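Long-range contact in glycoside Hydrolase (PDB 5TA0), which probably hydrolyses agarose chains from red algae, binding the oligosaccharide neoagarooctaose in its pocket, as part of a gut bacterium's agarose pathway: residues D78-L92 with K132-F145. Numbering follows the deposited sequence.
Sequences DVYVGRETGMIKTVL and KYSNLILCNQFSPF. With GAL (beta-D-galactopyranose), chain C; AAL (3,6-anhydro-alpha-L-galactopyranose), chain B; SO4 (sulfate ion), chain F; EDO (1,2-ethanediol), chain S.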
loop_
_atom_site.group_PDB
_atom_site.type_symbol
_atom_site.label_atom_id
_atom_site.label_comp_id
_atom_site.label_asym_id
_atom_site.label_seq_id
_atom_site.Cartn_x
_atom_site.Cartn_y
_atom_site.Cartn_z
ATOM N N ASP A 78 -17.645 6.931 6.265
ATOM C CA ASP A 78 -17.330 6.998 4.814
ATOM C C ASP A 78 -16.094 6.158 4.492
ATOM O O ASP A 78 -15.040 6.654 4.079
ATOM C CB ASP A 78 -17.170 8.434 4.321
ATOM C CG ASP A 78 -17.198 8.544 2.813
ATOM O OD1 ASP A 78 -18.122 7.991 2.215
ATOM O OD2 ASP A 78 -16.355 9.223 2.234
ATOM N N VAL A 79 -16.285 4.858 4.682
ATOM C CA VAL A 79 -15.228 3.865 4.563
ATOM C C VAL A 79 -15.570 2.902 3.442
ATOM O O VAL A 79 -16.703 2.443 3.360
ATOM C CB VAL A 79 -15.023 3.094 5.880
ATOM C CG1 VAL A 79 -13.919 2.050 5.741
ATOM C CG2 VAL A 79 -14.714 4.056 7.019
ATOM N N TYR A 80 -14.576 2.565 2.621
ATOM C CA TYR A 80 -14.799 1.771 1.413
ATOM C C TYR A 80 -14.267 0.334 1.558
ATOM O O TYR A 80 -13.505 0.010 2.481
ATOM C CB TYR A 80 -14.180 2.515 0.200
ATOM C CG TYR A 80 -14.898 3.836 0.008
ATOM C CD1 TYR A 80 -14.618 4.962 0.799
ATOM C CD2 TYR A 80 -15.931 3.940 -0.922
ATOM C CE1 TYR A 80 -15.378 6.125 0.659
ATOM C CE2 TYR A 80 -16.679 5.105 -1.057
ATOM C CZ TYR A 80 -16.402 6.173 -0.264
ATOM O OH TYR A 80 -17.178 7.327 -0.378
ATOM N N VAL A 81 -14.691 -0.514 0.644
ATOM C CA VAL A 81 -14.273 -1.919 0.582
ATOM C C VAL A 81 -13.954 -2.226 -0.880
ATOM O O VAL A 81 -14.348 -1.452 -1.756
ATOM C CB VAL A 81 -15.329 -2.876 1.166
ATOM C CG1 VAL A 81 -15.558 -2.584 2.641
ATOM C CG2 VAL A 81 -16.633 -2.795 0.413
ATOM N N GLY A 82 -13.258 -3.321 -1.194
ATOM C CA GLY A 82 -12.715 -4.322 -0.264
ATOM C C GLY A 82 -12.000 -5.410 -1.046
ATOM O O GLY A 82 -11.615 -5.217 -2.202
ATOM N N ARG A 83 -11.804 -6.542 -0.399
ATOM C CA ARG A 83 -11.077 -7.671 -0.984
ATOM C C ARG A 83 -11.641 -8.933 -0.396
ATOM O O ARG A 83 -12.057 -8.941 0.778
ATOM C CB ARG A 83 -9.572 -7.556 -0.681
ATOM C CG ARG A 83 -8.677 -8.657 -1.243
ATOM C CD ARG A 83 -7.239 -8.182 -1.228
ATOM N NE ARG A 83 -6.247 -9.105 -1.790
ATOM C CZ ARG A 83 -5.524 -9.988 -1.106
ATOM N NH1 ARG A 83 -4.553 -10.653 -1.717
ATOM N NH2 ARG A 83 -5.724 -10.189 0.176
ATOM N N GLU A 84 -11.707 -10.006 -1.191
ATOM C CA GLU A 84 -12.287 -11.252 -0.707
ATOM C C GLU A 84 -11.743 -12.441 -1.483
ATOM O O GLU A 84 -11.751 -12.461 -2.705
ATOM C CB GLU A 84 -13.822 -11.223 -0.794
ATOM C CG GLU A 84 -14.557 -11.932 0.338
ATOM C CD GLU A 84 -14.563 -13.440 0.253
ATOM O OE1 GLU A 84 -14.395 -14.089 1.312
ATOM O OE2 GLU A 84 -14.769 -14.001 -0.829
ATOM N N THR A 85 -11.307 -13.449 -0.739
ATOM C CA THR A 85 -10.740 -14.680 -1.297
ATOM C C THR A 85 -11.462 -15.943 -0.870
ATOM O O THR A 85 -11.243 -17.014 -1.428
ATOM C CB THR A 85 -9.263 -14.841 -0.927
ATOM O OG1 THR A 85 -9.165 -15.212 0.452
ATOM C CG2 THR A 85 -8.464 -13.581 -1.196
ATOM N N GLY A 86 -12.314 -15.869 0.136
ATOM C CA GLY A 86 -12.923 -17.062 0.698
ATOM C C GLY A 86 -14.031 -17.678 -0.128
ATOM O O GLY A 86 -14.135 -18.908 -0.181
ATOM N N MET A 87 -14.858 -16.870 -0.788
ATOM C CA MET A 87 -15.955 -17.452 -1.555
ATOM C C MET A 87 -15.408 -18.247 -2.734
ATOM O O MET A 87 -15.841 -19.395 -2.980
ATOM C CB MET A 87 -16.922 -16.379 -2.042
ATOM C CG MET A 87 -18.133 -16.976 -2.764
ATOM S SD MET A 87 -19.374 -15.822 -3.372
ATOM C CE MET A 87 -20.220 -15.440 -1.870
ATOM N N ILE A 88 -14.470 -17.666 -3.471
ATOM C CA ILE A 88 -13.884 -18.360 -4.610
ATOM C C ILE A 88 -13.157 -19.644 -4.140
ATOM O O ILE A 88 -13.223 -20.687 -4.817
ATOM C CB ILE A 88 -13.046 -17.422 -5.510
ATOM C CG1 ILE A 88 -12.699 -18.109 -6.835
ATOM C CG2 ILE A 88 -11.795 -16.897 -4.801
ATOM C CD1 ILE A 88 -12.059 -17.181 -7.830
ATOM N N LYS A 89 -12.499 -19.599 -2.979
ATOM C CA LYS A 89 -11.838 -20.810 -2.467
ATOM C C LYS A 89 -12.844 -21.909 -2.184
ATOM O O LYS A 89 -12.604 -23.060 -2.525
ATOM C CB LYS A 89 -11.082 -20.495 -1.177
ATOM C CG LYS A 89 -10.137 -21.623 -0.778
ATOM C CD LYS A 89 -9.425 -21.286 0.518
ATOM C CE LYS A 89 -8.258 -22.195 0.804
ATOM N NZ LYS A 89 -7.838 -21.946 2.215
ATOM N N THR A 90 -13.960 -21.569 -1.545
ATOM C CA THR A 90 -14.989 -22.570 -1.240
ATOM C C THR A 90 -15.545 -23.205 -2.506
ATOM O O THR A 90 -15.734 -24.435 -2.568
ATOM C CB THR A 90 -16.094 -21.977 -0.357
ATOM O OG1 THR A 90 -15.508 -21.530 0.881
ATOM C CG2 THR A 90 -17.158 -22.992 -0.056
ATOM N N VAL A 91 -15.759 -22.408 -3.538
ATOM C CA VAL A 91 -16.237 -22.972 -4.794
ATOM C C VAL A 91 -15.176 -23.883 -5.397
ATOM O O VAL A 91 -15.476 -25.018 -5.767
ATOM C CB VAL A 91 -16.679 -21.875 -5.779
ATOM C CG1 VAL A 91 -16.946 -22.475 -7.159
ATOM C CG2 VAL A 91 -17.900 -21.150 -5.223
ATOM N N LEU A 92 -13.919 -23.431 -5.489
ATOM C CA LEU A 92 -12.868 -24.296 -6.010
ATOM C C LEU A 92 -12.700 -25.605 -5.254
ATOM O O LEU A 92 -12.508 -26.662 -5.858
ATOM C CB LEU A 92 -11.515 -23.559 -6.043
ATOM C CG LEU A 92 -10.339 -24.346 -6.621
ATOM C CD1 LEU A 92 -10.616 -24.834 -8.040
ATOM C CD2 LEU A 92 -9.092 -23.471 -6.600
ATOM N N LYS A 132 -22.307 1.222 -3.751
ATOM C CA LYS A 132 -21.547 2.435 -4.055
ATOM C C LYS A 132 -20.258 2.609 -3.223
ATOM O O LYS A 132 -19.413 3.434 -3.578
ATOM C CB LYS A 132 -22.433 3.691 -3.940
ATOM C CG LYS A 132 -22.934 3.999 -2.553
ATOM C CD LYS A 132 -23.849 5.218 -2.556
ATOM C CE LYS A 132 -24.280 5.538 -1.156
ATOM N NZ LYS A 132 -25.356 6.572 -1.192
ATOM N N TYR A 133 -20.143 1.852 -2.115
ATOM C CA TYR A 133 -18.926 1.853 -1.308
ATOM C C TYR A 133 -17.930 0.729 -1.659
ATOM O O TYR A 133 -16.891 0.614 -1.028
ATOM C CB TYR A 133 -19.281 1.749 0.185
ATOM C CG TYR A 133 -20.058 2.928 0.723
ATOM C CD1 TYR A 133 -19.401 4.049 1.179
ATOM C CD2 TYR A 133 -21.442 2.901 0.797
ATOM C CE1 TYR A 133 -20.087 5.143 1.691
ATOM C CE2 TYR A 133 -22.155 3.978 1.322
ATOM C CZ TYR A 133 -21.467 5.098 1.756
ATOM O OH TYR A 133 -22.155 6.166 2.282
ATOM N N SER A 134 -18.231 -0.083 -2.662
ATOM C CA SER A 134 -17.495 -1.308 -2.922
ATOM C C SER A 134 -16.851 -1.322 -4.295
ATOM O O SER A 134 -17.522 -1.099 -5.325
ATOM C CB SER A 134 -18.462 -2.474 -2.792
ATOM O OG SER A 134 -17.783 -3.715 -2.984
ATOM N N ASN A 135 -15.548 -1.590 -4.314
ATOM C CA ASN A 135 -14.806 -1.868 -5.535
ATOM C C ASN A 135 -13.934 -3.066 -5.206
ATOM O O ASN A 135 -12.918 -2.957 -4.511
ATOM C CB ASN A 135 -13.983 -0.662 -5.943
ATOM C CG ASN A 135 -13.324 -0.813 -7.309
ATOM O OD1 ASN A 135 -13.526 -1.809 -7.987
ATOM N ND2 ASN A 135 -12.558 0.175 -7.715
ATOM N N LEU A 136 -14.368 -4.235 -5.616
ATOM C CA LEU A 136 -13.762 -5.466 -5.118
ATOM C C LEU A 136 -12.446 -5.816 -5.757
ATOM O O LEU A 136 -12.312 -5.826 -6.995
ATOM C CB LEU A 136 -14.725 -6.646 -5.288
ATOM C CG LEU A 136 -14.298 -7.993 -4.714
ATOM C CD1 LEU A 136 -14.258 -7.911 -3.208
ATOM C CD2 LEU A 136 -15.228 -9.101 -5.203
ATOM N N ILE A 137 -11.481 -6.153 -4.897
ATOM C CA ILE A 137 -10.285 -6.888 -5.294
ATOM C C ILE A 137 -10.557 -8.366 -5.067
ATOM O O ILE A 137 -10.764 -8.810 -3.950
ATOM C CB ILE A 137 -9.035 -6.473 -4.465
ATOM C CG1 ILE A 137 -8.848 -4.950 -4.480
ATOM C CG2 ILE A 137 -7.797 -7.214 -4.957
ATOM C CD1 ILE A 137 -7.815 -4.461 -3.490
ATOM N N LEU A 138 -10.559 -9.127 -6.157
ATOM C CA LEU A 138 -10.679 -10.581 -6.106
ATOM C C LEU A 138 -9.279 -11.205 -6.210
ATOM O O LEU A 138 -8.434 -10.715 -6.935
ATOM C CB LEU A 138 -11.587 -11.039 -7.257
ATOM C CG LEU A 138 -11.943 -12.530 -7.302
ATOM C CD1 LEU A 138 -12.630 -13.014 -6.024
ATOM C CD2 LEU A 138 -12.849 -12.835 -8.499
ATOM N N CYS A 139 -9.050 -12.275 -5.450
ATOM C CA CYS A 139 -7.789 -13.003 -5.492
ATOM C C CYS A 139 -8.015 -14.428 -5.074
ATOM O O CYS A 139 -8.934 -14.716 -4.277
ATOM C CB CYS A 139 -6.786 -12.327 -4.549
ATOM S SG CYS A 139 -5.088 -12.955 -4.597
ATOM N N ASN A 140 -7.185 -15.335 -5.586
ATOM C CA ASN A 140 -7.149 -16.721 -5.103
ATOM C C ASN A 140 -6.110 -16.868 -4.000
ATOM O O ASN A 140 -4.948 -16.449 -4.164
ATOM C CB ASN A 140 -6.763 -17.670 -6.236
ATOM C CG ASN A 140 -7.813 -17.748 -7.299
ATOM O OD1 ASN A 140 -8.847 -18.391 -7.113
ATOM N ND2 ASN A 140 -7.591 -17.024 -8.396
ATOM N N GLN A 141 -6.484 -17.541 -2.911
ATOM C CA GLN A 141 -5.463 -18.077 -2.000
ATOM C C GLN A 141 -4.609 -19.107 -2.747
ATOM O O GLN A 141 -5.000 -19.640 -3.787
ATOM C CB GLN A 141 -6.119 -18.705 -0.785
ATOM C CG GLN A 141 -6.797 -17.697 0.112
ATOM C CD GLN A 141 -7.532 -18.340 1.257
ATOM O OE1 GLN A 141 -7.031 -19.302 1.895
ATOM N NE2 GLN A 141 -8.739 -17.864 1.514
ATOM N N PHE A 142 -3.400 -19.312 -2.250
ATOM C CA PHE A 142 -2.430 -20.140 -2.929
ATOM C C PHE A 142 -2.938 -21.547 -3.280
ATOM O O PHE A 142 -2.725 -22.023 -4.403
ATOM C CB PHE A 142 -1.142 -20.253 -2.115
ATOM C CG PHE A 142 -0.075 -21.046 -2.818
ATOM C CD1 PHE A 142 0.143 -22.398 -2.522
ATOM C CD2 PHE A 142 0.656 -20.478 -3.844
ATOM C CE1 PHE A 142 1.093 -23.124 -3.217
ATOM C CE2 PHE A 142 1.595 -21.205 -4.541
ATOM C CZ PHE A 142 1.821 -22.522 -4.212
ATOM N N SER A 143 -3.606 -22.198 -2.330
ATOM C CA SER A 143 -4.002 -23.602 -2.461
ATOM C C SER A 143 -5.511 -23.714 -2.443
ATOM O O SER A 143 -6.142 -23.046 -1.644
ATOM C CB SER A 143 -3.433 -24.371 -1.276
ATOM O OG SER A 143 -3.676 -25.751 -1.406
ATOM N N PRO A 144 -6.126 -24.548 -3.294
ATOM C CA PRO A 144 -5.487 -25.449 -4.241
ATOM C C PRO A 144 -5.329 -24.862 -5.655
ATOM O O PRO A 144 -5.062 -25.580 -6.600
ATOM C CB PRO A 144 -6.443 -26.650 -4.215
ATOM C CG PRO A 144 -7.772 -26.028 -4.009
ATOM C CD PRO A 144 -7.571 -24.810 -3.164
ATOM N N PHE A 145 -5.469 -23.545 -5.791
ATOM C CA PHE A 145 -5.415 -22.864 -7.102
ATOM C C PHE A 145 -4.091 -23.081 -7.838
ATOM O O PHE A 145 -4.094 -23.297 -9.057
ATOM C CB PHE A 145 -5.694 -21.356 -6.908
ATOM C CG PHE A 145 -5.785 -20.569 -8.196
ATOM C CD1 PHE A 145 -6.844 -20.741 -9.060
ATOM C CD2 PHE A 145 -4.807 -19.664 -8.532
ATOM C CE1 PHE A 145 -6.948 -19.992 -10.227
ATOM C CE2 PHE A 145 -4.909 -18.915 -9.704
ATOM C CZ PHE A 145 -5.971 -19.086 -10.550
HETATM C C1 GAL C . -9.571 -15.866 4.403
HETATM C C2 GAL C . -11.027 -15.996 3.946
HETATM C C3 GAL C . -11.784 -17.081 4.721
HETATM C C4 GAL C . -10.973 -18.371 4.743
HETATM C C5 GAL C . -9.572 -18.080 5.276
HETATM C C6 GAL C . -8.684 -19.320 5.346
HETATM O O2 GAL C . -11.645 -14.722 4.125
HETATM O O3 GAL C . -13.099 -17.271 4.166
HETATM O O4 GAL C . -10.840 -18.886 3.408
HETATM O O5 GAL C . -8.918 -17.128 4.421
HETATM O O6 GAL C . -7.372 -18.969 5.823
HETATM C C1 AAL B . -4.935 -13.574 3.934
HETATM C C2 AAL B . -5.374 -14.257 2.623
HETATM C C3 AAL B . -6.886 -14.266 2.463
HETATM C C4 AAL B . -7.523 -14.829 3.713
HETATM C C5 AAL B . -7.275 -13.697 4.658
HETATM C C6 AAL B . -7.623 -12.511 3.816
HETATM O O2 AAL B . -4.936 -15.619 2.583
HETATM O O3 AAL B . -7.345 -12.910 2.468
HETATM O O4 AAL B . -8.944 -14.962 3.496
HETATM O O5 AAL B . -5.888 -13.617 5.000
HETATM S S SO4 F . -15.124 -25.213 2.417
HETATM O O1 SO4 F . -14.154 -25.046 1.306
HETATM O O2 SO4 F . -15.651 -23.864 2.763
HETATM O O3 SO4 F . -16.227 -26.102 2.031
HETATM O O4 SO4 F . -14.424 -25.818 3.592
HETATM C C1 EDO S . -9.737 2.277 -6.740
HETATM O O1 EDO S . -10.584 2.836 -7.756
HETATM C C2 EDO S . -10.423 2.436 -5.407
HETATM O O2 EDO S . -11.798 2.095 -5.451
HETATM O O HOH W 1 -20.697 8.022 3.575
HETATM O O HOH W 2 -9.114 -18.284 -2.693
#
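Tyr133 lays its CD1 over one face of the Tyr80 ring, 3.7 Å from CE2, the ring planes inclined at 43°, while Lys132 O lies at the Tyr80 edge. Asp78 OD1 meets the edge of Tyr133 in its plane, and a water joins that oxygen to Tyr133 OH; OD2 forms a salt bridge to Arg45. Asn140 ND2, bonded to Val200 O, sits over one face of Phe145, with Leu92 CD2 at the ring edge. The Arg83 guanidinium has Ile137 CG2 at its edge and Cys139 SG obliquely placed, 3.7 Å from NH1; its extended chain crosses Ile137 to reach Glu199, His52 and Asn202. The backbones pair in parallel, Ile137 N to Gly82 O at 2.9 Å, with a beta bulge between Val81 and Arg83 and a cis peptide before Gly82. Beyond them, Gln141 NE2 donates to Thr85 OG1 (2.9 Å) and to galactose O4. Its OE1 takes Lys89 NZ (2.8 Å) from above the carbonyl plane. Lys89 gets there with CG anti to the backbone N (chi1 -167°) and an extended chain. Were Gln141 an alanine, Lys89 would probably lose this acceptor, and Thr85 OG1 and the galactose their shared donor. Leu92 CD2 packs against Pro144 CG, 3.9 Å away. Strands 80-84 and 134-140 are neighbours in the parallel alpha/beta barrel of this glycoside hydrolase, whose C-terminal strand ends carry Arg83, Glu84, Thr85 and Gln141 into the agaro-oligosaccharide pocket.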